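Local structure of 3,6-diketocamphane 1,6-monooxygenase (Pseudomonas putida, 4UWM) at residues Ile50-Pro55 with Glu282-Pro287; Leu80-Pro85 with Pro113-Met118; Ile98-Tyr103 with Ser189-Lys194; Ala195-Val200 with Arg250-Val255. The protein catalyses the FMNH2- and oxygen-dependent Baeyer-Villiger conversion of a diketocamphane to a lactone, a step by which Pseudomonas putida degrades (-)-camphor. One frame throughout, in Å; residues are numbered along the deposited sequence. Where two conformers were deposited one is given.

Contact 1 of 4, residues Ile50-Pro55 with Glu282-Pro287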
loop_
_atom_site.group_PDB
_atom_site.type_symbol
_atom_site.label_atom_id
_atom_site.label_comp_id
_atom_site.label_asym_id
_atom_site.label_seq_id
_atom_site.Cartn_x
_atom_site.Cartn_y
_atom_site.Cartn_z
ATOM N N ILE A 50 10.191 12.390 11.793
ATOM C CA ILE A 50 10.575 13.279 10.681
ATOM C C ILE A 50 11.582 12.658 9.729
ATOM O O ILE A 50 11.338 12.611 8.528
ATOM C CB ILE A 50 11.120 14.651 11.180
ATOM C CG1 ILE A 50 10.070 15.381 12.022
ATOM C CG2 ILE A 50 11.595 15.527 10.006
ATOM C CD1 ILE A 50 8.874 15.877 11.249
ATOM N N TRP A 51 12.728 12.232 10.257
ATOM C CA TRP A 51 13.753 11.596 9.449
ATOM C C TRP A 51 13.271 10.248 8.914
ATOM O O TRP A 51 13.516 9.921 7.745
ATOM C CB TRP A 51 15.050 11.383 10.242
ATOM C CG TRP A 51 15.882 12.613 10.541
ATOM C CD1 TRP A 51 15.697 13.497 11.558
ATOM C CD2 TRP A 51 17.071 13.045 9.840
ATOM N NE1 TRP A 51 16.695 14.459 11.539
ATOM C CE2 TRP A 51 17.545 14.205 10.495
ATOM C CE3 TRP A 51 17.779 12.559 8.742
ATOM C CZ2 TRP A 51 18.688 14.900 10.066
ATOM C CZ3 TRP A 51 18.930 13.257 8.307
ATOM C CH2 TRP A 51 19.358 14.413 8.969
ATOM N N GLU A 52 12.587 9.479 9.769
ATOM C CA GLU A 52 12.111 8.157 9.384
ATOM C C GLU A 52 10.670 8.353 8.915
ATOM O O GLU A 52 9.730 8.237 9.690
ATOM C CB GLU A 52 12.202 7.183 10.564
ATOM C CG GLU A 52 13.574 7.162 11.258
ATOM C CD GLU A 52 13.731 8.157 12.406
ATOM O OE1 GLU A 52 12.946 9.115 12.515
ATOM O OE2 GLU A 52 14.694 7.993 13.206
ATOM N N ASN A 53 10.517 8.695 7.642
ATOM C CA ASN A 53 9.267 9.308 7.183
ATOM C C ASN A 53 8.447 8.430 6.229
ATOM O O ASN A 53 7.795 8.949 5.327
ATOM C CB ASN A 53 9.560 10.698 6.568
ATOM C CG ASN A 53 10.455 10.621 5.348
ATOM O OD1 ASN A 53 11.025 9.579 5.063
ATOM N ND2 ASN A 53 10.559 11.728 4.595
ATOM N N ILE A 54 8.481 7.108 6.422
ATOM C CA ILE A 54 7.657 6.223 5.600
ATOM C C ILE A 54 6.641 5.506 6.505
ATOM O O ILE A 54 7.034 4.629 7.273
ATOM C CB ILE A 54 8.525 5.219 4.762
ATOM C CG1 ILE A 54 9.282 5.977 3.643
ATOM C CG2 ILE A 54 7.670 4.093 4.155
ATOM C CD1 ILE A 54 10.244 5.097 2.846
ATOM N N PRO A 55 5.340 5.873 6.413
ATOM C CA PRO A 55 4.325 5.229 7.258
ATOM C C PRO A 55 3.755 3.962 6.627
ATOM O O PRO A 55 2.983 3.233 7.276
ATOM C CB PRO A 55 3.216 6.301 7.359
ATOM C CG PRO A 55 3.313 7.043 6.070
ATOM C CD PRO A 55 4.795 7.056 5.705
ATOM N N GLU A 282 25.678 13.692 13.149
ATOM C CA GLU A 282 25.953 14.935 13.887
ATOM C C GLU A 282 24.698 15.674 14.306
ATOM O O GLU A 282 24.602 16.151 15.441
ATOM C CB GLU A 282 26.790 15.877 13.024
ATOM C CG GLU A 282 27.602 16.893 13.794
ATOM C CD GLU A 282 28.924 16.315 14.232
ATOM O OE1 GLU A 282 28.945 15.629 15.274
ATOM O OE2 GLU A 282 29.925 16.521 13.515
ATOM N N ARG A 283 23.733 15.796 13.394
ATOM C CA ARG A 283 22.549 16.597 13.679
ATOM C C ARG A 283 21.490 15.863 14.484
ATOM O O ARG A 283 20.777 16.479 15.285
ATOM C CB ARG A 283 21.924 17.140 12.395
ATOM C CG ARG A 283 20.721 18.024 12.669
ATOM C CD ARG A 283 20.073 18.558 11.406
ATOM N NE ARG A 283 18.769 19.142 11.709
ATOM C CZ ARG A 283 17.914 19.595 10.799
ATOM N NH1 ARG A 283 18.220 19.546 9.501
ATOM N NH2 ARG A 283 16.761 20.111 11.193
ATOM N N TYR A 284 21.376 14.558 14.255
ATOM C CA TYR A 284 20.198 13.812 14.699
ATOM C C TYR A 284 20.554 12.657 15.628
ATOM O O TYR A 284 20.121 12.636 16.775
ATOM C CB TYR A 284 19.394 13.299 13.466
ATOM C CG TYR A 284 18.179 12.443 13.810
ATOM C CD1 TYR A 284 17.206 12.903 14.693
ATOM C CD2 TYR A 284 17.990 11.193 13.216
ATOM C CE1 TYR A 284 16.094 12.134 15.000
ATOM C CE2 TYR A 284 16.885 10.410 13.529
ATOM C CZ TYR A 284 15.941 10.892 14.415
ATOM O OH TYR A 284 14.832 10.138 14.730
ATOM N N LEU A 285 21.336 11.703 15.133
ATOM C CA LEU A 285 21.538 10.446 15.856
ATOM C C LEU A 285 22.416 10.535 17.105
ATOM O O LEU A 285 22.069 9.962 18.146
ATOM C CB LEU A 285 22.077 9.347 14.924
ATOM C CG LEU A 285 21.123 8.870 13.822
ATOM C CD1 LEU A 285 21.838 7.930 12.870
ATOM C CD2 LEU A 285 19.881 8.214 14.418
ATOM N N ILE A 286 23.563 11.207 16.989
ATOM C CA ILE A 286 24.511 11.261 18.108
ATOM C C ILE A 286 23.872 11.882 19.346
ATOM O O ILE A 286 23.925 11.261 20.407
ATOM C CB ILE A 286 25.883 11.876 17.723
ATOM C CG1 ILE A 286 26.696 10.853 16.929
ATOM C CG2 ILE A 286 26.668 12.300 18.958
ATOM C CD1 ILE A 286 27.782 11.447 16.048
ATOM N N PRO A 287 23.215 13.062 19.221
ATOM C CA PRO A 287 22.601 13.624 20.429
ATOM C C PRO A 287 21.600 12.676 21.106
ATOM O O PRO A 287 21.512 12.663 22.333
ATOM C CB PRO A 287 21.887 14.873 19.910
ATOM C CG PRO A 287 22.683 15.290 18.730
ATOM C CD PRO A 287 23.097 13.996 18.079
#

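Contact 2 of 4, residues Leu80-Pro85 with Pro113-Met118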
loop_
_atom_site.group_PDB
_atom_site.type_symbol
_atom_site.label_atom_id
_atom_site.label_comp_id
_atom_site.label_asym_id
_atom_site.label_seq_id
_atom_site.Cartn_x
_atom_site.Cartn_y
_atom_site.Cartn_z
ATOM N N LEU A 80 2.129 -4.385 14.122
ATOM C CA LEU A 80 0.849 -5.135 14.243
ATOM C C LEU A 80 -0.238 -4.489 15.078
ATOM O O LEU A 80 -1.410 -4.618 14.726
ATOM C CB LEU A 80 1.096 -6.577 14.673
ATOM C CG LEU A 80 2.108 -7.397 13.870
ATOM C CD1 LEU A 80 1.995 -8.873 14.234
ATOM C CD2 LEU A 80 1.967 -7.217 12.370
ATOM N N PRO A 81 0.120 -3.770 16.167
ATOM C CA PRO A 81 -0.949 -3.116 16.941
ATOM C C PRO A 81 -1.712 -1.998 16.210
ATOM O O PRO A 81 -2.760 -1.555 16.683
ATOM C CB PRO A 81 -0.206 -2.555 18.153
ATOM C CG PRO A 81 1.039 -3.381 18.263
ATOM C CD PRO A 81 1.428 -3.633 16.836
ATOM N N HIS A 82 -1.224 -1.570 15.039
ATOM C CA HIS A 82 -1.770 -0.386 14.378
ATOM C C HIS A 82 -2.776 -0.683 13.231
ATOM O O HIS A 82 -3.278 0.258 12.602
ATOM C CB HIS A 82 -0.615 0.486 13.793
ATOM C CG HIS A 82 0.308 1.083 14.815
ATOM N ND1 HIS A 82 1.442 1.786 14.456
ATOM C CD2 HIS A 82 0.292 1.060 16.176
ATOM C CE1 HIS A 82 2.072 2.195 15.552
ATOM N NE2 HIS A 82 1.394 1.770 16.606
ATOM N N GLN A 83 -3.046 -1.963 12.942
ATOM C CA GLN A 83 -3.838 -2.401 11.778
ATOM C C GLN A 83 -4.781 -3.523 12.172
ATOM O O GLN A 83 -4.432 -4.329 13.054
ATOM C CB GLN A 83 -2.919 -3.004 10.685
ATOM C CG GLN A 83 -1.767 -2.134 10.233
ATOM C CD GLN A 83 -1.280 -2.474 8.831
ATOM O OE1 GLN A 83 -0.102 -2.299 8.503
ATOM N NE2 GLN A 83 -2.191 -2.939 7.995
ATOM N N HIS A 84 -5.918 -3.628 11.484
ATOM C CA HIS A 84 -6.723 -4.841 11.582
ATOM C C HIS A 84 -5.939 -5.999 10.981
ATOM O O HIS A 84 -5.489 -5.911 9.840
ATOM C CB HIS A 84 -8.072 -4.698 10.861
ATOM C CG HIS A 84 -9.034 -5.759 11.269
ATOM N ND1 HIS A 84 -8.943 -7.052 10.806
ATOM C CD2 HIS A 84 -10.006 -5.761 12.215
ATOM C CE1 HIS A 84 -9.864 -7.796 11.397
ATOM N NE2 HIS A 84 -10.524 -7.035 12.255
ATOM N N PRO A 85 -5.775 -7.108 11.733
ATOM C CA PRO A 85 -4.954 -8.221 11.270
ATOM C C PRO A 85 -5.446 -8.923 10.015
ATOM O O PRO A 85 -4.629 -9.479 9.300
ATOM C CB PRO A 85 -4.988 -9.222 12.460
ATOM C CG PRO A 85 -5.364 -8.392 13.633
ATOM C CD PRO A 85 -6.233 -7.299 13.124
ATOM N N PRO A 113 5.790 6.116 21.342
ATOM C CA PRO A 113 4.481 6.337 21.979
ATOM C C PRO A 113 3.561 7.333 21.270
ATOM O O PRO A 113 2.342 7.211 21.375
ATOM C CB PRO A 113 4.845 6.848 23.386
ATOM C CG PRO A 113 6.294 7.191 23.332
ATOM C CD PRO A 113 6.900 6.301 22.294
ATOM N N GLN A 114 4.125 8.339 20.591
ATOM C CA GLN A 114 3.305 9.311 19.859
ATOM C C GLN A 114 2.491 8.594 18.773
ATOM O O GLN A 114 1.329 8.907 18.542
ATOM C CB GLN A 114 4.166 10.411 19.220
ATOM C CG GLN A 114 4.895 11.345 20.196
ATOM C CD GLN A 114 3.954 12.307 20.901
ATOM O OE1 GLN A 114 3.161 11.901 21.738
ATOM N NE2 GLN A 114 4.040 13.593 20.559
ATOM N N ALA A 115 3.120 7.624 18.111
ATOM C CA ALA A 115 2.436 6.824 17.075
ATOM C C ALA A 115 1.462 5.805 17.683
ATOM O O ALA A 115 0.364 5.606 17.164
ATOM C CB ALA A 115 3.451 6.122 16.184
ATOM N N SER A 116 1.870 5.143 18.767
ATOM C CA SER A 116 0.964 4.259 19.528
ATOM C C SER A 116 -0.344 4.965 19.915
ATOM O O SER A 116 -1.445 4.411 19.738
ATOM C CB SER A 116 1.668 3.754 20.790
ATOM O OG SER A 116 2.799 2.967 20.457
ATOM N N TYR A 117 -0.203 6.192 20.433
ATOM C CA TYR A 117 -1.322 7.058 20.819
ATOM C C TYR A 117 -2.287 7.293 19.626
ATOM O O TYR A 117 -3.498 7.196 19.784
ATOM C CB TYR A 117 -0.788 8.404 21.315
ATOM C CG TYR A 117 -1.823 9.352 21.895
ATOM C CD1 TYR A 117 -2.132 9.340 23.274
ATOM C CD2 TYR A 117 -2.466 10.276 21.086
ATOM C CE1 TYR A 117 -3.077 10.227 23.808
ATOM C CE2 TYR A 117 -3.421 11.158 21.599
ATOM C CZ TYR A 117 -3.718 11.139 22.967
ATOM O OH TYR A 117 -4.665 12.044 23.445
ATOM N N MET A 118 -1.739 7.619 18.457
ATOM C CA MET A 118 -2.553 7.841 17.244
ATOM C C MET A 118 -3.469 6.652 16.972
ATOM O O MET A 118 -4.619 6.823 16.536
ATOM C CB MET A 118 -1.676 8.083 16.007
ATOM C CG MET A 118 -0.705 9.239 16.108
ATOM S SD MET A 118 0.445 9.371 14.718
ATOM C CE MET A 118 1.181 10.962 15.067
HETATM O O HOH W 1 3.173 1.227 18.577
#

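Contact 3 of 4, residues Ile98-Tyr103 with Ser189-Lys194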
loop_
_atom_site.group_PDB
_atom_site.type_symbol
_atom_site.label_atom_id
_atom_site.label_comp_id
_atom_site.label_asym_id
_atom_site.label_seq_id
_atom_site.Cartn_x
_atom_site.Cartn_y
_atom_site.Cartn_z
ATOM N N ILE A 98 2.575 -10.902 -5.714
ATOM C CA ILE A 98 3.017 -9.993 -6.785
ATOM C C ILE A 98 4.530 -10.149 -6.987
ATOM O O ILE A 98 5.006 -10.146 -8.122
ATOM C CB ILE A 98 2.680 -8.502 -6.462
ATOM C CG1 ILE A 98 1.157 -8.286 -6.413
ATOM C CG2 ILE A 98 3.295 -7.562 -7.487
ATOM C CD1 ILE A 98 0.736 -6.953 -5.807
ATOM N N LEU A 99 5.254 -10.291 -5.882
ATOM C CA LEU A 99 6.705 -10.448 -5.872
ATOM C C LEU A 99 7.170 -11.901 -6.155
ATOM O O LEU A 99 8.364 -12.179 -6.151
ATOM C CB LEU A 99 7.216 -10.047 -4.495
ATOM C CG LEU A 99 7.240 -8.530 -4.284
ATOM C CD1 LEU A 99 7.348 -8.208 -2.808
ATOM C CD2 LEU A 99 8.395 -7.909 -5.073
ATOM N N GLU A 100 6.227 -12.815 -6.338
ATOM C CA GLU A 100 6.551 -14.233 -6.530
ATOM C C GLU A 100 7.477 -14.758 -5.433
ATOM O O GLU A 100 8.426 -15.479 -5.698
ATOM C CB GLU A 100 7.114 -14.457 -7.937
ATOM C CG GLU A 100 6.088 -14.061 -8.978
ATOM C CD GLU A 100 6.574 -14.151 -10.405
ATOM O OE1 GLU A 100 7.730 -13.790 -10.690
ATOM O OE2 GLU A 100 5.771 -14.551 -11.258
ATOM N N GLY A 101 7.185 -14.360 -4.196
ATOM C CA GLY A 101 7.906 -14.830 -3.018
ATOM C C GLY A 101 9.222 -14.148 -2.692
ATOM O O GLY A 101 9.886 -14.544 -1.729
ATOM N N ARG A 102 9.604 -13.125 -3.468
ATOM C CA ARG A 102 10.767 -12.293 -3.128
ATOM C C ARG A 102 10.368 -11.347 -2.023
ATOM O O ARG A 102 10.410 -10.119 -2.212
ATOM C CB ARG A 102 11.247 -11.457 -4.326
ATOM C CG ARG A 102 11.650 -12.237 -5.569
ATOM C CD ARG A 102 12.199 -11.319 -6.652
ATOM N NE ARG A 102 11.199 -10.506 -7.343
ATOM C CZ ARG A 102 11.255 -9.177 -7.501
ATOM N NH1 ARG A 102 12.267 -8.453 -7.010
ATOM N NH2 ARG A 102 10.312 -8.572 -8.192
ATOM N N TYR A 103 10.016 -11.907 -0.865
ATOM C CA TYR A 103 9.357 -11.139 0.183
ATOM C C TYR A 103 9.595 -11.838 1.492
ATOM O O TYR A 103 9.614 -13.059 1.529
ATOM C CB TYR A 103 7.835 -11.048 -0.137
ATOM C CG TYR A 103 7.046 -10.351 0.928
ATOM C CD1 TYR A 103 6.538 -11.060 2.015
ATOM C CD2 TYR A 103 6.824 -8.973 0.868
ATOM C CE1 TYR A 103 5.850 -10.423 3.021
ATOM C CE2 TYR A 103 6.124 -8.318 1.873
ATOM C CZ TYR A 103 5.632 -9.055 2.938
ATOM O OH TYR A 103 4.951 -8.433 3.959
ATOM N N SER A 189 -3.383 -15.949 -0.185
ATOM C CA SER A 189 -2.390 -16.547 0.704
ATOM C C SER A 189 -1.013 -16.144 0.143
ATOM O O SER A 189 -0.904 -15.908 -1.050
ATOM C CB SER A 189 -2.519 -18.095 0.779
ATOM O OG SER A 189 -2.313 -18.677 -0.490
ATOM N N PRO A 190 0.026 -16.084 1.002
ATOM C CA PRO A 190 1.348 -15.691 0.508
ATOM C C PRO A 190 1.898 -16.747 -0.467
ATOM O O PRO A 190 1.352 -17.853 -0.544
ATOM C CB PRO A 190 2.194 -15.594 1.771
ATOM C CG PRO A 190 1.242 -15.585 2.914
ATOM C CD PRO A 190 0.043 -16.357 2.444
ATOM N N TRP A 191 2.955 -16.403 -1.198
ATOM C CA TRP A 191 3.535 -17.262 -2.256
ATOM C C TRP A 191 3.727 -18.714 -1.780
ATOM O O TRP A 191 4.254 -18.937 -0.700
ATOM C CB TRP A 191 4.878 -16.691 -2.688
ATOM C CG TRP A 191 5.483 -17.318 -3.915
ATOM C CD1 TRP A 191 6.623 -18.089 -3.966
ATOM C CD2 TRP A 191 5.012 -17.212 -5.262
ATOM N NE1 TRP A 191 6.878 -18.466 -5.261
ATOM C CE2 TRP A 191 5.908 -17.949 -6.078
ATOM C CE3 TRP A 191 3.914 -16.576 -5.866
ATOM C CZ2 TRP A 191 5.752 -18.051 -7.469
ATOM C CZ3 TRP A 191 3.751 -16.686 -7.254
ATOM C CH2 TRP A 191 4.677 -17.415 -8.039
ATOM N N GLY A 192 3.254 -19.674 -2.570
ATOM C CA GLY A 192 3.304 -21.100 -2.200
ATOM C C GLY A 192 2.267 -21.527 -1.166
ATOM O O GLY A 192 2.296 -22.653 -0.677
ATOM N N GLY A 193 1.360 -20.620 -0.809
ATOM C CA GLY A 193 0.241 -20.947 0.073
ATOM C C GLY A 193 0.575 -21.032 1.544
ATOM O O GLY A 193 -0.246 -21.482 2.335
ATOM N N LYS A 194 1.775 -20.596 1.909
ATOM C CA LYS A 194 2.264 -20.707 3.280
ATOM C C LYS A 194 2.634 -19.331 3.826
ATOM O O LYS A 194 2.866 -18.412 3.053
ATOM C CB LYS A 194 3.476 -21.637 3.331
ATOM C CG LYS A 194 4.560 -21.309 2.313
ATOM C CD LYS A 194 5.671 -22.350 2.322
ATOM C CE LYS A 194 6.728 -22.041 1.271
ATOM N NZ LYS A 194 7.905 -22.939 1.399
#

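Contact 4 of 4, residues Ala195-Val200 with Arg250-Val255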
loop_
_atom_site.group_PDB
_atom_site.type_symbol
_atom_site.label_atom_id
_atom_site.label_comp_id
_atom_site.label_asym_id
_atom_site.label_seq_id
_atom_site.Cartn_x
_atom_site.Cartn_y
_atom_site.Cartn_z
ATOM N N ALA A 195 2.687 -19.207 5.153
ATOM C CA ALA A 195 3.122 -17.969 5.795
ATOM C C ALA A 195 4.468 -17.532 5.211
ATOM O O ALA A 195 5.280 -18.378 4.801
ATOM C CB ALA A 195 3.220 -18.141 7.298
ATOM N N PRO A 196 4.706 -16.203 5.128
ATOM C CA PRO A 196 6.058 -15.808 4.723
ATOM C C PRO A 196 7.022 -16.083 5.865
ATOM O O PRO A 196 6.595 -16.229 7.029
ATOM C CB PRO A 196 5.921 -14.285 4.520
ATOM C CG PRO A 196 4.916 -13.895 5.549
ATOM C CD PRO A 196 3.914 -15.040 5.585
ATOM N N GLU A 197 8.319 -16.121 5.568
ATOM C CA GLU A 197 9.294 -16.098 6.644
ATOM C C GLU A 197 9.112 -14.802 7.435
ATOM O O GLU A 197 8.919 -13.743 6.831
ATOM C CB GLU A 197 10.716 -16.198 6.094
ATOM C CG GLU A 197 11.783 -16.137 7.176
ATOM C CD GLU A 197 13.152 -16.595 6.692
ATOM O OE1 GLU A 197 13.280 -16.928 5.496
ATOM O OE2 GLU A 197 14.089 -16.612 7.517
ATOM N N ILE A 198 9.161 -14.899 8.762
ATOM C CA ILE A 198 8.884 -13.773 9.656
ATOM C C ILE A 198 10.170 -13.368 10.371
ATOM O O ILE A 198 10.931 -14.237 10.814
ATOM C CB ILE A 198 7.746 -14.118 10.649
ATOM C CG1 ILE A 198 6.423 -14.244 9.881
ATOM C CG2 ILE A 198 7.648 -13.129 11.795
ATOM C CD1 ILE A 198 5.253 -14.700 10.724
ATOM N N ALA A 199 10.426 -12.054 10.430
ATOM C CA ALA A 199 11.591 -11.495 11.106
ATOM C C ALA A 199 11.200 -10.570 12.239
ATOM O O ALA A 199 10.111 -9.996 12.234
ATOM C CB ALA A 199 12.482 -10.782 10.097
ATOM N N VAL A 200 12.073 -10.462 13.244
ATOM C CA VAL A 200 11.888 -9.480 14.314
ATOM C C VAL A 200 13.238 -8.816 14.591
ATOM O O VAL A 200 14.287 -9.403 14.349
ATOM C CB VAL A 200 11.293 -10.065 15.623
ATOM C CG1 VAL A 200 9.967 -10.775 15.375
ATOM C CG2 VAL A 200 12.279 -10.984 16.327
ATOM N N ARG A 250 22.967 -19.397 11.864
ATOM C CA ARG A 250 23.611 -18.081 11.848
ATOM C C ARG A 250 23.417 -17.326 10.544
ATOM O O ARG A 250 23.382 -16.096 10.546
ATOM C CB ARG A 250 25.109 -18.188 12.145
ATOM C CG ARG A 250 25.458 -18.240 13.622
ATOM C CD ARG A 250 26.964 -18.192 13.817
ATOM N NE ARG A 250 27.353 -18.622 15.156
ATOM C CZ ARG A 250 27.400 -17.828 16.222
ATOM N NH1 ARG A 250 27.081 -16.540 16.126
ATOM N NH2 ARG A 250 27.766 -18.329 17.392
ATOM N N SER A 251 23.297 -18.054 9.433
ATOM C CA SER A 251 23.169 -17.414 8.123
ATOM C C SER A 251 21.840 -16.650 7.953
ATOM O O SER A 251 21.691 -15.863 7.033
ATOM C CB SER A 251 23.371 -18.423 7.000
ATOM O OG SER A 251 22.335 -19.383 6.999
ATOM N N ARG A 252 20.890 -16.890 8.849
ATOM C CA ARG A 252 19.614 -16.179 8.836
ATOM C C ARG A 252 19.705 -14.871 9.632
ATOM O O ARG A 252 18.865 -13.978 9.473
ATOM C CB ARG A 252 18.495 -17.071 9.394
ATOM C CG ARG A 252 18.207 -18.321 8.569
ATOM C CD ARG A 252 17.046 -19.125 9.156
ATOM N NE ARG A 252 15.771 -18.385 9.167
ATOM C CZ ARG A 252 14.789 -18.571 10.054
ATOM N NH1 ARG A 252 14.913 -19.469 11.025
ATOM N NH2 ARG A 252 13.663 -17.856 9.973
ATOM N N HIS A 253 20.724 -14.760 10.487
ATOM C CA HIS A 253 20.946 -13.557 11.280
ATOM C C HIS A 253 21.344 -12.386 10.380
ATOM O O HIS A 253 22.272 -12.501 9.576
ATOM C CB HIS A 253 22.009 -13.809 12.350
ATOM C CG HIS A 253 22.017 -12.795 13.449
ATOM N ND1 HIS A 253 22.979 -12.780 14.436
ATOM C CD2 HIS A 253 21.185 -11.759 13.722
ATOM C CE1 HIS A 253 22.735 -11.784 15.272
ATOM N NE2 HIS A 253 21.652 -11.151 14.862
ATOM N N ALA A 254 20.601 -11.281 10.484
ATOM C CA ALA A 254 20.926 -10.051 9.757
ATOM C C ALA A 254 21.352 -8.986 10.745
ATOM O O ALA A 254 20.730 -8.815 11.797
ATOM C CB ALA A 254 19.735 -9.580 8.918
ATOM N N VAL A 255 22.445 -8.300 10.431
ATOM C CA VAL A 255 23.013 -7.320 11.349
ATOM C C VAL A 255 23.206 -6.015 10.602
ATOM O O VAL A 255 23.870 -5.979 9.561
ATOM C CB VAL A 255 24.367 -7.777 11.958
ATOM C CG1 VAL A 255 24.886 -6.723 12.945
ATOM C CG2 VAL A 255 24.213 -9.108 12.671
#

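Contact 1 of 4, residues Ile50-Pro55 with Glu282-Pro287
Trp51 lays the five-membered part of its indole over one face of the Tyr284 ring in an offset stack. The centroids are 3.9 Å apart and the planes differ by 13°. Trp51 CD1 sits over the centre of the phenol ring, 3.5 Å from Tyr284 CG. The side chains run antiparallel over each other, which brings Tyr284 CB under the rim of the indole, 3.5 Å from Trp51 NE1. That N-H is used by Gln182 of the second subunit. At the indole edge Arg283 CD approaches Trp51 CZ2 at 4.1 Å. Tyr284 CG is anti to the backbone N (chi1 177°), and this sends the ring off helix 276-291 to the loop. The Tyr284 OH then donates to Glu52 OE2 at 2.6 Å, on the syn lone pair of the carboxylate. Glu52 bends at chi2 to present this oxygen in the plane of the phenol ring. Gln49 holds the other oxygen, Glu52 OE1. A phenylalanine in place of Tyr284 could keep the stack but would probably leave Glu52 OE2 without its donor and the carboxylate freer to turn. The Glu52 side chain lies about 4 Å from that of His10, which binds FMN, and about 7 Å from the bound FMN at the nearest atoms. The contact thus joins a loop that follows a TIM-barrel strand to a later helix, beside the flavin site of a luciferase-family monooxygenase.

Contact 2 of 4, residues Leu80-Pro85 with Pro113-Met118
His82 points the NE2 corner of its imidazole at the backbone of helix 113-118. His82 NE2 is 3.9 Å from Ser116 CA and 4.0 Å from Ala115 O, and no direct hydrogen bond forms. His82 CE1 is 4.2 Å from Ala115 CB. The ring meets these atoms obliquely. Its CG is anti to the carbonyl carbon (chi1 -65°), and this carries the imidazole from the 3-10 turn at Leu80-His82 across to the helix. One water completes the link. It is hydrogen-bonded to His82 NE2 (2.7 Å) and to Ser116 OG (2.6 Å). Ser116 CB carries OG beside the backbone N (chi1 -63°), where it also has a weak bond to Tyr112 O, one turn back. In the TIM barrel this joins the loop after strand 72-79 to the short helix after the next strand, 105-108. The His82 side chain is about 11 Å from the bound FMN at the nearest atoms. Two residues on, His84 ND1 caps Ala86 N at the start of helix 85-98. His119 stacks on the His82 ring, and His119 ND1 is hydrogen-bonded to Ala115 O, the same carbonyl that His82 NE2 approaches.

Contact 3 of 4, residues Ile98-Tyr103 with Ser189-Lys194
Trp191 spreads its indole over the backbone of Glu100 and Gly101. These two residues form the bend of a type I' beta turn, Leu99 to Arg102. The turn follows helix 85-98, which ends in a Schellman motif with Glu100 at positive phi. In the TIM barrel it leads from that helix to strand 105-108. Trp191 comes from the long connection ahead of strand 198-202. Its CG is anti to the backbone N (chi1 -170°), and this swings the indole toward the turn. Trp191 CB is the first atom to touch, 3.6 Å from Gly101 CA. Next, Trp191 CG lies 3.4 Å from Gly101 N, which sits over the same face as the Glu100 carbonyl carbon. CD1 passes Gly101 CA and Glu100 O. Trp191 NE1 comes 3.4 Å from Glu100 O, but the angle is poor and the two are not hydrogen-bonded. The carbonyl group lies over the ring face instead. CD2 lies by Glu100 C and CA, and CE2 by Glu100 O. On the six-membered ring, CE3 and CZ3 meet Glu100 CA, and CZ2 meets Glu100 CB. Glu100 CA makes a CH-pi contact over the face of this ring, 10° off the normal through its centroid. The indole packs directly against Gly101 CA, and the positive phi there suits glycine. The backbone N-H of Trp191 is hydrogen-bonded to Ser96 OG of helix 85-98. The Glu100 chain extends along the indole. At the far end, Trp191 CH2 touches Glu100 CB and lies 3.8 Å from Glu100 CG.

Contact 4 of 4, residues Ala195-Val200 with Arg250-Val255
Glu197 and Arg252 meet in a salt bridge in which a single oxygen takes both bonds. Glu197 OE2 accepts from Arg252 NH2 at 2.8 Å and from Arg252 NE at 2.9 Å. The guanidinium presents this side edge with the oxygen close to its plane. The carboxylate is turned by 52° against it. Both nitrogens reach OE2 from the same face of the carboxylate, out of its plane. Both bonds are bent, with N-H to oxygen angles of 141° at NE and 146° at NH2. Glu197 is extended, with CG anti to the backbone N. Arg252 bends at chi3, which turns its NE edge to the acid. A second partner of Arg252 NH2, the backbone O of Asn217, helps fix the guanidinium. Lys219 donates from NZ to Arg252 O and packs against Glu197. Farther out, backbone bonds to Leu105 of the neighbouring strand 105-108 hold Glu197 in place. Arg252 ends a 3-10 turn ahead of strand 254-261. The bridge thus links the approaches to two TIM-barrel strands that are separated in the sheet by strand 219-223. A methionine in place of Arg252 would probably leave Glu197 OE2 without either donor and Asn217 O without its guanidinium donor. The contact lies at the surface, where solvent probably weakens the attraction. Two donors on one oxygen should still draw negative charge toward OE2 and favour the ionised carboxylate.

From the N terminus, the chain first reaches Ile50-Pro55, after strand 40-43. Contact 1 closes there only when helix 276-291 arrives, so its long loop encloses the other three contacts. Contact 2 opens after strand 72-79 and closes at helix 113-118. Contact 3 opens inside that loop, after helix 85-98, and closes ahead of strand 198-202; contacts 2 and 3 therefore cross. Contact 4 follows both in series, joining the N-terminal approaches to strands 198-202 and 254-261. Contacts 3 and 4 touch where Pro190 packs on Pro196. Together the four tie loops, helices and strands round one barrel. Contacts 1, 2 and 3 also touch the second subunit.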